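Local coordinates for beta-fructofuranosidase (PDB 6NOB), which probably hydrolyses terminal beta-fructofuranoside residues, as in sucrose, by the retaining mechanism of glycoside hydrolase family 32, at residues I7-G12 with V65-S70; L19-C24 with H44-A49; F115-A120 with P465-G470; A120-F125 with G470-P475; A291-V296 with A371-C376. One frame throughout, in Å; residues are numbered along the deposited sequence. Where two conformers were deposited one is given.

Contact 1 of 5, residues I7-G12 with V65-S70; sequences ISVETG and VTVAAS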
# COMPACT_ATOMS: atom_id res chain seq x y z
N ILE A 7 -27.33 19.64 1.71
CA ILE A 7 -26.13 20.46 1.57
C ILE A 7 -26.24 21.29 0.29
O ILE A 7 -27.07 21.03 -0.58
CB ILE A 7 -24.83 19.63 1.52
CG1 ILE A 7 -24.80 18.74 0.28
CG2 ILE A 7 -24.66 18.81 2.79
CD1 ILE A 7 -23.44 18.14 -0.02
N SER A 8 -25.39 22.31 0.20
CA SER A 8 -25.29 23.17 -0.97
C SER A 8 -23.91 23.02 -1.60
O SER A 8 -22.90 22.97 -0.89
CB SER A 8 -25.54 24.64 -0.61
OG SER A 8 -26.10 25.34 -1.70
N VAL A 9 -23.87 22.94 -2.93
CA VAL A 9 -22.66 22.61 -3.67
C VAL A 9 -22.53 23.53 -4.87
O VAL A 9 -23.48 23.68 -5.65
CB VAL A 9 -22.67 21.14 -4.13
CG1 VAL A 9 -21.56 20.89 -5.16
CG2 VAL A 9 -22.52 20.20 -2.95
N GLU A 10 -21.36 24.15 -5.03
CA GLU A 10 -21.04 24.94 -6.22
C GLU A 10 -20.28 24.05 -7.20
O GLU A 10 -19.21 23.52 -6.87
CB GLU A 10 -20.21 26.16 -5.84
CG GLU A 10 -20.86 27.06 -4.81
CD GLU A 10 -20.01 28.25 -4.45
OE1 GLU A 10 -19.90 29.17 -5.29
OE2 GLU A 10 -19.43 28.26 -3.34
N THR A 11 -20.82 23.91 -8.41
CA THR A 11 -20.31 22.91 -9.34
C THR A 11 -19.06 23.37 -10.08
O THR A 11 -18.23 22.54 -10.45
CB THR A 11 -21.39 22.52 -10.34
OG1 THR A 11 -21.84 23.68 -11.04
CG2 THR A 11 -22.57 21.87 -9.63
N GLY A 12 -18.91 24.67 -10.30
CA GLY A 12 -17.76 25.14 -11.06
C GLY A 12 -17.77 24.57 -12.46
O GLY A 12 -18.79 24.60 -13.17
N VAL A 65 -26.17 24.31 -6.43
CA VAL A 65 -27.27 23.36 -6.36
C VAL A 65 -27.41 22.85 -4.93
O VAL A 65 -26.48 22.90 -4.13
CB VAL A 65 -27.07 22.18 -7.33
CG1 VAL A 65 -26.96 22.67 -8.76
CG2 VAL A 65 -25.83 21.38 -6.95
N THR A 66 -28.61 22.36 -4.63
CA THR A 66 -28.94 21.82 -3.31
C THR A 66 -29.11 20.31 -3.44
O THR A 66 -29.92 19.84 -4.24
CB THR A 66 -30.22 22.46 -2.77
OG1 THR A 66 -29.99 23.85 -2.50
CG2 THR A 66 -30.67 21.76 -1.49
N VAL A 67 -28.34 19.56 -2.65
CA VAL A 67 -28.38 18.11 -2.66
C VAL A 67 -29.12 17.64 -1.42
O VAL A 67 -28.79 18.05 -0.30
CB VAL A 67 -26.97 17.51 -2.72
CG1 VAL A 67 -27.04 16.00 -2.96
CG2 VAL A 67 -26.14 18.19 -3.80
N ALA A 68 -30.12 16.78 -1.61
CA ALA A 68 -30.99 16.34 -0.53
C ALA A 68 -30.98 14.82 -0.46
O ALA A 68 -31.13 14.15 -1.48
CB ALA A 68 -32.42 16.85 -0.72
N ALA A 69 -30.81 14.29 0.75
CA ALA A 69 -30.84 12.86 1.00
C ALA A 69 -31.99 12.53 1.94
O ALA A 69 -32.29 13.30 2.86
CB ALA A 69 -29.52 12.36 1.60
N SER A 70 -32.64 11.39 1.70
CA SER A 70 -33.69 10.91 2.59
C SER A 70 -33.72 9.39 2.49
O SER A 70 -33.74 8.84 1.38
CB SER A 70 -35.05 11.51 2.23
OG SER A 70 -35.97 11.39 3.30
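Ile7 and Val67 project together from one face of the sheet, the CG1 of Ile7 coming to 3.9 Å from the CB of Val67. On that same face, Val9 reaches both valines opposite: its CG2 meets CG2 of Val67 at 4.2 Å, and its CB rests near CG2 of Val65. The rotation of Val65 explains the last of these contacts: CG1 lies anti to the carbonyl carbon (chi1 -59°), which leaves CG2 between the backbone N and the carbonyl carbon and directs it across to Val9 O at 3.5 Å and to the methyl of Thr11. Ser8 and Thr66 project from the other face as a non-hydrogen-bonded pair. Their hydroxyls stay apart, OG of Ser8 and OG1 of Thr66 being separated by 4.2 Å, and Ser8 OG makes a weak bond to Val65 O instead. Two hydrogen-bonded pairs, Ile7 with Val67 and Val9 with Val65, fix this register. Ile7 N bonds to Val67 O at 2.9 Å, and Val67 N returns a bond of 2.8 Å to Ile7 O; Val9 and Val65 exchange bonds in the same way. Val67 continues inward to Leu17 and Leu19 of the facing sheet. An edge strand, 5-10, thus joins strand 64-70 in the antiparallel pairing of a small N-terminal beta sandwich, with the valine-rich face turned to its interior.

Contact 2 of 5, residues L19-C24 with H44-A49; sequences LFAERC and HTMPIA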
# COMPACT_ATOMS: atom_id res chain seq x y z
N LEU A 19 -21.87 10.20 -5.31
CA LEU A 19 -22.21 9.99 -3.91
C LEU A 19 -22.22 8.50 -3.61
O LEU A 19 -22.86 7.72 -4.33
CB LEU A 19 -23.58 10.60 -3.57
CG LEU A 19 -23.78 12.08 -3.92
CD1 LEU A 19 -25.20 12.50 -3.59
CD2 LEU A 19 -22.78 12.95 -3.18
N PHE A 20 -21.52 8.11 -2.55
CA PHE A 20 -21.50 6.72 -2.08
C PHE A 20 -22.39 6.66 -0.84
O PHE A 20 -21.99 7.08 0.25
CB PHE A 20 -20.07 6.27 -1.79
CG PHE A 20 -19.21 6.19 -3.02
CD1 PHE A 20 -18.63 7.33 -3.56
CD2 PHE A 20 -18.98 4.98 -3.65
CE1 PHE A 20 -17.85 7.27 -4.69
CE2 PHE A 20 -18.19 4.91 -4.79
CZ PHE A 20 -17.63 6.06 -5.31
N ALA A 21 -23.60 6.14 -1.02
CA ALA A 21 -24.65 6.22 -0.02
C ALA A 21 -24.95 4.86 0.58
O ALA A 21 -24.87 3.82 -0.08
CB ALA A 21 -25.93 6.81 -0.63
N GLU A 22 -25.32 4.88 1.86
CA GLU A 22 -25.70 3.69 2.61
C GLU A 22 -27.16 3.81 3.00
O GLU A 22 -27.58 4.85 3.52
CB GLU A 22 -24.83 3.52 3.85
CG GLU A 22 -24.94 2.16 4.53
CD GLU A 22 -23.88 1.97 5.60
OE1 GLU A 22 -22.93 2.78 5.66
OE2 GLU A 22 -23.99 1.00 6.38
N ARG A 23 -27.94 2.76 2.75
CA ARG A 23 -29.34 2.76 3.16
C ARG A 23 -29.43 2.81 4.68
O ARG A 23 -28.81 2.02 5.38
CB ARG A 23 -30.05 1.52 2.62
CG ARG A 23 -31.54 1.49 2.94
CD ARG A 23 -32.19 0.21 2.44
NE ARG A 23 -32.13 0.08 0.99
CZ ARG A 23 -32.99 0.65 0.15
NH1 ARG A 23 -33.98 1.39 0.61
NH2 ARG A 23 -32.86 0.47 -1.16
N CYS A 24 -30.21 3.77 5.18
CA CYS A 24 -30.39 3.97 6.62
C CYS A 24 -31.79 3.67 7.11
O CYS A 24 -31.96 3.31 8.28
CB CYS A 24 -30.03 5.41 7.00
SG CYS A 24 -29.52 5.64 8.72
N HIS A 44 -32.98 10.59 -7.90
CA HIS A 44 -32.46 9.23 -8.01
C HIS A 44 -32.92 8.40 -6.82
O HIS A 44 -33.05 8.90 -5.70
CB HIS A 44 -30.93 9.23 -8.08
CG HIS A 44 -30.39 9.84 -9.33
ND1 HIS A 44 -29.58 9.15 -10.21
CD2 HIS A 44 -30.54 11.08 -9.86
CE1 HIS A 44 -29.25 9.94 -11.22
NE2 HIS A 44 -29.82 11.11 -11.03
N THR A 45 -33.18 7.12 -7.07
CA THR A 45 -33.61 6.20 -6.04
C THR A 45 -32.62 5.04 -5.96
O THR A 45 -32.24 4.47 -6.98
CB THR A 45 -35.02 5.67 -6.32
OG1 THR A 45 -35.94 6.76 -6.36
CG2 THR A 45 -35.44 4.68 -5.24
N MET A 46 -32.20 4.72 -4.74
CA MET A 46 -31.38 3.54 -4.53
C MET A 46 -32.18 2.30 -4.92
O MET A 46 -33.34 2.18 -4.51
CB MET A 46 -30.92 3.45 -3.08
CG MET A 46 -29.97 2.30 -2.79
SD MET A 46 -29.29 2.35 -1.11
CE MET A 46 -28.31 3.84 -1.18
N PRO A 47 -31.61 1.39 -5.70
CA PRO A 47 -32.34 0.16 -6.05
C PRO A 47 -32.77 -0.60 -4.80
O PRO A 47 -32.06 -0.63 -3.80
CB PRO A 47 -31.32 -0.64 -6.87
CG PRO A 47 -30.41 0.40 -7.44
CD PRO A 47 -30.31 1.47 -6.39
N ILE A 48 -33.95 -1.21 -4.88
CA ILE A 48 -34.60 -1.78 -3.70
C ILE A 48 -33.69 -2.79 -3.02
O ILE A 48 -33.54 -2.79 -1.79
CB ILE A 48 -35.94 -2.42 -4.08
CG1 ILE A 48 -36.71 -1.54 -5.06
CG2 ILE A 48 -36.77 -2.69 -2.83
CD1 ILE A 48 -37.84 -2.26 -5.77
N ALA A 49 -33.05 -3.67 -3.79
CA ALA A 49 -32.31 -4.78 -3.21
C ALA A 49 -30.98 -4.36 -2.60
O ALA A 49 -30.37 -5.16 -1.89
CB ALA A 49 -32.07 -5.86 -4.27
O HOH W 1 -34.98 2.56 -2.13
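Arg23 meets Met46 first through its CB, which lies 3.9 Å from the thioether SD. With CG anti to the backbone N (chi1 -177°) the chain runs on extended, then bends at chi3, and that bend folds the guanidinium back over Met46. NE stays 4.2 Å from Met46 SD, while its proton is given to Glu50 O, just beyond the segment. NH2 carries most of the tip contacts. It lies 3.0 Å from Pro47 O, which sits at the guanidinium edge, near its plane, and it donates to a water at 3.1 Å from NH2. Ile48 O lies oblique to the group, 3.4 Å from Arg23 NH2 but at too poor an angle to count as a bond. The water in turn donates to Met46 O, so it links the arginine to the backbone of the loop. Met46 SD occupies one face of the guanidinium, and the two side chains cross at a slant. Beyond the sulfur, the CE of Met46 reaches the CB of Ala21 at 3.8 Å, and the Met46 side chain also packs on Leu72. The nearest CA atoms, those of Arg23 and Met46, are 8.0 Å apart, so the segments meet through side chains. Strand 16-23 lies in one four-stranded antiparallel sheet of the N-terminal beta sandwich and strand 40-45 edges the other; side chains rather than backbone bonds bridge them here, and Met46 packs between the two.

Contact 3 of 5, residues F115-A120 with P465-G470; sequences FGRSGA and PCLANG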
# COMPACT_ATOMS: atom_id res chain seq x y z
N PHE A 115 -4.57 17.09 13.04
CA PHE A 115 -3.87 16.15 13.91
C PHE A 115 -4.32 14.73 13.61
O PHE A 115 -5.52 14.46 13.48
CB PHE A 115 -4.12 16.51 15.37
CG PHE A 115 -3.47 15.57 16.35
CD1 PHE A 115 -2.09 15.45 16.41
CD2 PHE A 115 -4.24 14.83 17.24
CE1 PHE A 115 -1.50 14.59 17.32
CE2 PHE A 115 -3.65 13.97 18.15
CZ PHE A 115 -2.28 13.85 18.19
N GLY A 116 -3.36 13.82 13.49
CA GLY A 116 -3.63 12.45 13.09
C GLY A 116 -3.36 12.15 11.63
O GLY A 116 -3.45 10.99 11.23
N ARG A 117 -3.05 13.16 10.83
CA ARG A 117 -2.72 12.98 9.42
C ARG A 117 -1.25 13.29 9.18
O ARG A 117 -0.64 14.09 9.89
CB ARG A 117 -3.59 13.88 8.53
CG ARG A 117 -5.07 13.85 8.86
CD ARG A 117 -5.92 14.19 7.65
NE ARG A 117 -5.82 13.17 6.61
CZ ARG A 117 -6.74 12.94 5.69
NH1 ARG A 117 -6.56 11.98 4.79
NH2 ARG A 117 -7.86 13.65 5.67
N SER A 118 -0.69 12.65 8.16
CA SER A 118 0.66 12.97 7.73
C SER A 118 0.63 14.18 6.79
O SER A 118 -0.42 14.56 6.26
CB SER A 118 1.31 11.78 7.03
OG SER A 118 0.71 11.55 5.77
N GLY A 119 1.80 14.77 6.58
CA GLY A 119 1.90 15.95 5.73
C GLY A 119 2.39 15.69 4.33
O GLY A 119 2.10 16.47 3.42
N ALA A 120 3.14 14.59 4.12
CA ALA A 120 3.80 14.34 2.85
C ALA A 120 3.58 12.94 2.29
O ALA A 120 4.13 12.64 1.22
CB ALA A 120 5.31 14.60 2.97
N PRO A 465 -14.10 11.35 13.04
CA PRO A 465 -14.53 11.97 11.79
C PRO A 465 -13.40 12.74 11.11
O PRO A 465 -12.37 13.04 11.71
CB PRO A 465 -15.65 12.92 12.23
CG PRO A 465 -16.11 12.39 13.54
CD PRO A 465 -14.89 11.82 14.19
N CYS A 466 -13.62 13.04 9.83
CA CYS A 466 -12.72 13.88 9.05
C CYS A 466 -11.29 13.33 9.07
O CYS A 466 -10.32 14.08 9.22
CB CYS A 466 -12.75 15.33 9.54
SG CYS A 466 -14.40 16.08 9.56
N LEU A 467 -11.17 12.02 8.92
CA LEU A 467 -9.88 11.35 9.00
C LEU A 467 -9.88 10.14 8.08
O LEU A 467 -10.92 9.55 7.81
CB LEU A 467 -9.55 10.91 10.43
CG LEU A 467 -8.07 10.71 10.75
CD1 LEU A 467 -7.39 12.06 10.92
CD2 LEU A 467 -7.89 9.86 12.00
N ALA A 468 -8.69 9.77 7.61
CA ALA A 468 -8.50 8.56 6.83
C ALA A 468 -7.74 7.53 7.65
O ALA A 468 -6.99 7.87 8.57
CB ALA A 468 -7.74 8.85 5.53
N ASN A 469 -7.97 6.26 7.33
CA ASN A 469 -7.21 5.15 7.91
C ASN A 469 -6.40 4.53 6.78
O ASN A 469 -6.91 3.71 6.01
CB ASN A 469 -8.13 4.13 8.57
CG ASN A 469 -7.35 3.01 9.27
OD1 ASN A 469 -6.20 2.73 8.94
ND2 ASN A 469 -7.99 2.37 10.24
N GLY A 470 -5.13 4.92 6.69
CA GLY A 470 -4.25 4.36 5.68
C GLY A 470 -3.39 5.40 5.01
O GLY A 470 -3.84 6.51 4.70
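Arg117 and Leu467 are brought together by two turns of their chains. Arg117 sets CG anti to its carbonyl carbon (chi1 -47°) and bends again at chi3, while Leu467 holds CG anti to the backbone N and swings CD1 back at chi2 (75°). The two side chains then pass one another, heading opposite ways, with Arg117 CG 3.6 Å from Leu467 CD1. The same methyl lies 4.0 Å from Phe115 O, and a CB modelled on Gly116 would come within 3.4 Å of Leu467 CD1, so the lack of a side chain there lets the loop come close. Further out, Ala468 covers the guanidinium: its N stands 4.1 Å above the plane of the Arg117 group, over its centre, and its CB is 3.4 Å from NH1. No hydrogen bond crosses here; the arginine's donors are engaged elsewhere: NE in a salt bridge to Glu123, NH1 on Pro124 O and NH2 on Phe125 O. Those bonds curl 115-120 round onto the chain that follows it. That chain enters strand 127-138, which pairs in parallel with strand 468-481, and Asn469 shares backbone bonds with Arg127 and Met129. Joining an early strand to a late one in this way is consistent with ring closure in the five-bladed beta-propeller of family 32.

Contact 4 of 5, residues A120-F125 with G470-P475; sequences AHFEPF and GMMSLP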
# COMPACT_ATOMS: atom_id res chain seq x y z
N ALA A 120 3.14 14.59 4.12
CA ALA A 120 3.80 14.34 2.85
C ALA A 120 3.58 12.94 2.29
O ALA A 120 4.13 12.64 1.22
CB ALA A 120 5.31 14.60 2.97
N HIS A 121 2.83 12.09 2.97
CA HIS A 121 2.51 10.76 2.46
C HIS A 121 1.11 10.77 1.85
O HIS A 121 0.24 11.54 2.27
CB HIS A 121 2.59 9.70 3.56
CG HIS A 121 3.98 9.49 4.09
ND1 HIS A 121 4.63 10.43 4.87
CD2 HIS A 121 4.83 8.45 3.97
CE1 HIS A 121 5.82 9.97 5.19
NE2 HIS A 121 5.97 8.77 4.66
N PHE A 122 0.90 9.92 0.85
CA PHE A 122 -0.41 9.87 0.22
C PHE A 122 -1.43 9.27 1.17
O PHE A 122 -1.20 8.22 1.78
CB PHE A 122 -0.38 9.07 -1.08
CG PHE A 122 -1.73 8.99 -1.75
CD1 PHE A 122 -2.18 10.02 -2.55
CD2 PHE A 122 -2.56 7.89 -1.54
CE1 PHE A 122 -3.43 9.96 -3.15
CE2 PHE A 122 -3.81 7.83 -2.13
CZ PHE A 122 -4.24 8.86 -2.94
N GLU A 123 -2.58 9.93 1.28
CA GLU A 123 -3.74 9.45 2.00
C GLU A 123 -4.98 9.83 1.20
O GLU A 123 -4.97 10.85 0.50
CB GLU A 123 -3.84 10.04 3.42
CG GLU A 123 -2.62 9.85 4.29
CD GLU A 123 -2.72 10.60 5.61
OE1 GLU A 123 -3.79 11.21 5.86
OE2 GLU A 123 -1.75 10.59 6.39
N PRO A 124 -6.04 9.04 1.28
CA PRO A 124 -7.31 9.46 0.67
C PRO A 124 -7.91 10.62 1.46
O PRO A 124 -7.45 10.97 2.55
CB PRO A 124 -8.18 8.21 0.74
CG PRO A 124 -7.63 7.45 1.91
CD PRO A 124 -6.15 7.71 1.90
N PHE A 125 -8.96 11.22 0.89
CA PHE A 125 -9.67 12.29 1.58
C PHE A 125 -10.09 11.85 2.98
O PHE A 125 -9.86 12.56 3.96
CB PHE A 125 -10.90 12.71 0.77
CG PHE A 125 -10.58 13.33 -0.56
CD1 PHE A 125 -9.72 14.41 -0.65
CD2 PHE A 125 -11.14 12.83 -1.72
CE1 PHE A 125 -9.43 14.98 -1.87
CE2 PHE A 125 -10.86 13.39 -2.95
CZ PHE A 125 -10.00 14.47 -3.02
N GLY A 470 -5.13 4.92 6.69
CA GLY A 470 -4.25 4.36 5.68
C GLY A 470 -3.39 5.40 5.01
O GLY A 470 -3.84 6.51 4.70
N MET A 471 -2.12 5.06 4.78
CA MET A 471 -1.24 5.91 4.00
C MET A 471 -0.25 5.03 3.26
O MET A 471 -0.03 3.87 3.61
CB MET A 471 -0.50 6.93 4.89
CG MET A 471 0.77 6.40 5.53
SD MET A 471 1.66 7.67 6.44
CE MET A 471 0.55 7.97 7.81
N MET A 472 0.33 5.59 2.20
CA MET A 472 1.38 4.92 1.46
C MET A 472 2.74 5.39 1.94
O MET A 472 2.90 6.51 2.44
CB MET A 472 1.24 5.16 -0.04
CG MET A 472 -0.12 4.76 -0.60
SD MET A 472 -0.40 2.98 -0.50
CE MET A 472 -1.94 2.86 -1.40
N SER A 473 3.73 4.51 1.79
CA SER A 473 5.11 4.87 2.04
C SER A 473 5.57 5.94 1.04
O SER A 473 4.89 6.25 0.05
CB SER A 473 5.99 3.63 1.94
OG SER A 473 6.14 3.22 0.59
N LEU A 474 6.72 6.53 1.32
CA LEU A 474 7.32 7.34 0.27
C LEU A 474 7.97 6.41 -0.75
O LEU A 474 8.56 5.39 -0.38
CB LEU A 474 8.35 8.31 0.85
CG LEU A 474 7.78 9.45 1.70
CD1 LEU A 474 8.89 10.20 2.43
CD2 LEU A 474 6.96 10.41 0.85
N PRO A 475 7.86 6.72 -2.05
CA PRO A 475 8.33 5.78 -3.08
C PRO A 475 9.83 5.52 -2.96
O PRO A 475 10.64 6.45 -2.86
CB PRO A 475 7.98 6.48 -4.39
CG PRO A 475 7.77 7.92 -4.03
CD PRO A 475 7.25 7.93 -2.63
O HOH W 2 3.23 8.59 -0.43
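The His121 imidazole has Leu474 on one face, Met471 toward the other and a carbonyl at its edge. Leu474 CD2 makes a CH-pi contact 4.3 Å from the ring centroid of His121 and 11° off the normal. Met471 SD comes from the opposite side, obliquely, 4.2 Å from the same centroid. In the ring plane, Met472 O is 3.1 Å from His121 CD2. Both ring nitrogens bond outside the segments, ND1 to Asp588 and NE2 to Glu593, and two carboxylates so placed would tend to favour a protonated imidazole. Replacing His121 by an alanine would probably leave these carboxylates without their shared partner and open a gap between Leu474 and Met471. Because Asp588 and Glu593 belong to the C-terminal beta sandwich, the histidine stands where that domain meets the beta-propeller. The Phe122 side chain runs alongside Met472, with CD2 of Phe122 4.1 Å from CG of Met472. Backbone pairing is sparse: Met472 N donates to Phe122 O at 3.1 Å, and a water bridges Phe122 N to Ser473 O. With CG between its own backbone N and carbonyl carbon (chi1 85°), Met471 carries SD to the His121 ring, and the bend at chi3 turns CE toward Glu123 OE2. Met471 CB lies 3.7 Å from Glu123 CG. Beyond CG, Glu123 stays extended and its OE2 bonds to Ser118 OG.

Contact 5 of 5, residues A291-V296 with A371-C376; sequences ATNLPV and ARTYEC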
# COMPACT_ATOMS: atom_id res chain seq x y z
N ALA A 291 -0.17 -15.12 -5.25
CA ALA A 291 0.09 -15.50 -3.86
C ALA A 291 -0.90 -16.58 -3.44
O ALA A 291 -2.11 -16.38 -3.51
CB ALA A 291 -0.02 -14.28 -2.94
N THR A 292 -0.37 -17.72 -3.01
CA THR A 292 -1.20 -18.82 -2.52
C THR A 292 -0.36 -19.70 -1.61
O THR A 292 0.72 -19.31 -1.15
CB THR A 292 -1.80 -19.62 -3.69
OG1 THR A 292 -2.73 -20.59 -3.17
CG2 THR A 292 -0.71 -20.34 -4.46
N ASN A 293 -0.86 -20.90 -1.32
CA ASN A 293 -0.12 -21.92 -0.60
C ASN A 293 -0.33 -23.26 -1.30
O ASN A 293 -1.35 -23.48 -1.96
CB ASN A 293 -0.55 -22.01 0.88
CG ASN A 293 -2.06 -22.13 1.04
OD1 ASN A 293 -2.76 -21.13 1.20
ND2 ASN A 293 -2.56 -23.36 1.01
N LEU A 294 0.64 -24.15 -1.15
CA LEU A 294 0.58 -25.45 -1.80
C LEU A 294 0.88 -26.55 -0.79
O LEU A 294 1.54 -26.30 0.22
CB LEU A 294 1.58 -25.53 -2.97
CG LEU A 294 1.23 -24.67 -4.19
CD1 LEU A 294 2.37 -24.67 -5.21
CD2 LEU A 294 -0.07 -25.14 -4.83
N PRO A 295 0.38 -27.76 -1.03
CA PRO A 295 0.70 -28.87 -0.13
C PRO A 295 2.20 -29.15 -0.12
O PRO A 295 2.84 -29.21 -1.17
CB PRO A 295 -0.09 -30.05 -0.71
CG PRO A 295 -1.12 -29.45 -1.59
CD PRO A 295 -0.54 -28.17 -2.11
N VAL A 296 2.75 -29.33 1.08
CA VAL A 296 4.17 -29.63 1.20
C VAL A 296 4.51 -30.96 0.54
O VAL A 296 5.68 -31.20 0.20
CB VAL A 296 4.61 -29.62 2.68
CG1 VAL A 296 4.32 -28.27 3.31
CG2 VAL A 296 3.94 -30.75 3.45
N ALA A 371 3.83 -19.91 8.16
CA ALA A 371 2.98 -18.82 7.71
C ALA A 371 1.83 -19.37 6.87
O ALA A 371 1.98 -20.37 6.16
CB ALA A 371 3.78 -17.80 6.91
N ARG A 372 0.67 -18.72 6.97
CA ARG A 372 -0.53 -19.23 6.31
C ARG A 372 -0.37 -19.24 4.80
O ARG A 372 -0.59 -20.27 4.14
CB ARG A 372 -1.75 -18.41 6.70
CG ARG A 372 -3.00 -18.84 5.94
CD ARG A 372 -4.11 -17.80 6.01
NE ARG A 372 -5.28 -18.23 5.26
CZ ARG A 372 -6.31 -18.88 5.78
NH1 ARG A 372 -6.31 -19.19 7.07
NH2 ARG A 372 -7.34 -19.23 5.02
N THR A 373 0.01 -18.10 4.22
CA THR A 373 0.03 -17.94 2.78
C THR A 373 0.74 -16.63 2.45
O THR A 373 1.04 -15.83 3.34
CB THR A 373 -1.38 -17.96 2.19
OG1 THR A 373 -1.32 -18.05 0.76
CG2 THR A 373 -2.14 -16.69 2.58
N TYR A 374 1.01 -16.43 1.17
CA TYR A 374 1.60 -15.19 0.70
C TYR A 374 0.53 -14.13 0.48
O TYR A 374 -0.66 -14.44 0.31
CB TYR A 374 2.36 -15.41 -0.62
CG TYR A 374 3.82 -15.75 -0.48
CD1 TYR A 374 4.69 -14.92 0.23
CD2 TYR A 374 4.34 -16.89 -1.07
CE1 TYR A 374 6.03 -15.23 0.34
CE2 TYR A 374 5.68 -17.21 -0.96
CZ TYR A 374 6.52 -16.37 -0.25
OH TYR A 374 7.86 -16.69 -0.14
N GLU A 375 0.96 -12.88 0.49
CA GLU A 375 0.14 -11.76 0.05
C GLU A 375 1.02 -10.79 -0.72
O GLU A 375 2.19 -10.59 -0.36
CB GLU A 375 -0.55 -11.05 1.23
CG GLU A 375 -1.82 -11.75 1.71
CD GLU A 375 -2.68 -10.89 2.61
OE1 GLU A 375 -2.12 -10.24 3.53
OE2 GLU A 375 -3.91 -10.86 2.41
N CYS A 376 0.46 -10.21 -1.78
CA CYS A 376 1.11 -9.19 -2.60
C CYS A 376 2.49 -9.61 -3.09
O CYS A 376 3.50 -9.04 -2.66
CB CYS A 376 1.20 -7.87 -1.82
SG CYS A 376 -0.42 -7.24 -1.29
O HOH W 3 -2.66 -16.11 -0.81
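Ala291 lays its CB against the root of Tyr374, 3.5 Å from the tyrosine CB and 3.3 Å from Tyr374 O. The tyrosine ring then leads off, its hydroxyl bonding to Tyr408. Next to this pair, Thr373 points OG1 anti to its backbone N (chi1 -169°), which carries the hydroxyl across to 3.1 Å from Thr292 O. A water lies 2.8 Å from Thr373 OG1 and donates to Tyr374 O, with a weak bond to Ala291 O, so it links the two backbones, between which no direct hydrogen bond is found. Asn293 crosses Thr373 at about a right angle: its OD1 is 3.4 Å from Thr373 OG1, at best a weak bond, and its CB lies 3.7 Å from Arg372 O. With an alanine at Asn293, the threonine hydroxyl would probably be left without its amide neighbour. The touching parts, 291-293 and 372-376, run 164° apart yet belong to different sheets. Beyond them, Glu375 forms a salt bridge with Arg268, and Cys376 N bonds to Asp269. Arg268-Asp269 begin the Arg-Asp-Pro motif of family 32 and Glu375-Cys376 form its Glu-Cys motif, whose glutamate is the usual acid/base in relatives, so this seam between propeller blades probably backs the active site.

How the contacts relate
Along the chain, contacts 1 and 2 come first, contact 2 lying between the two segments of contact 1. Their centres are about 17 Å apart, and they touch where Val67 packs on Leu19, so both belong to the N-terminal beta sandwich. Contacts 3 and 4, centred about 9 Å apart, share Ala120, Gly470 and strand 468-481, and their segments alternate along the chain. They tie an early and a late strand of the propeller together beside the C-terminal sandwich. Contact 5 falls between their segments in sequence, about 28 Å from contact 4 and about 48 Å from contact 1, centre to centre; it lies in the propeller, near the family's probable active-site motifs.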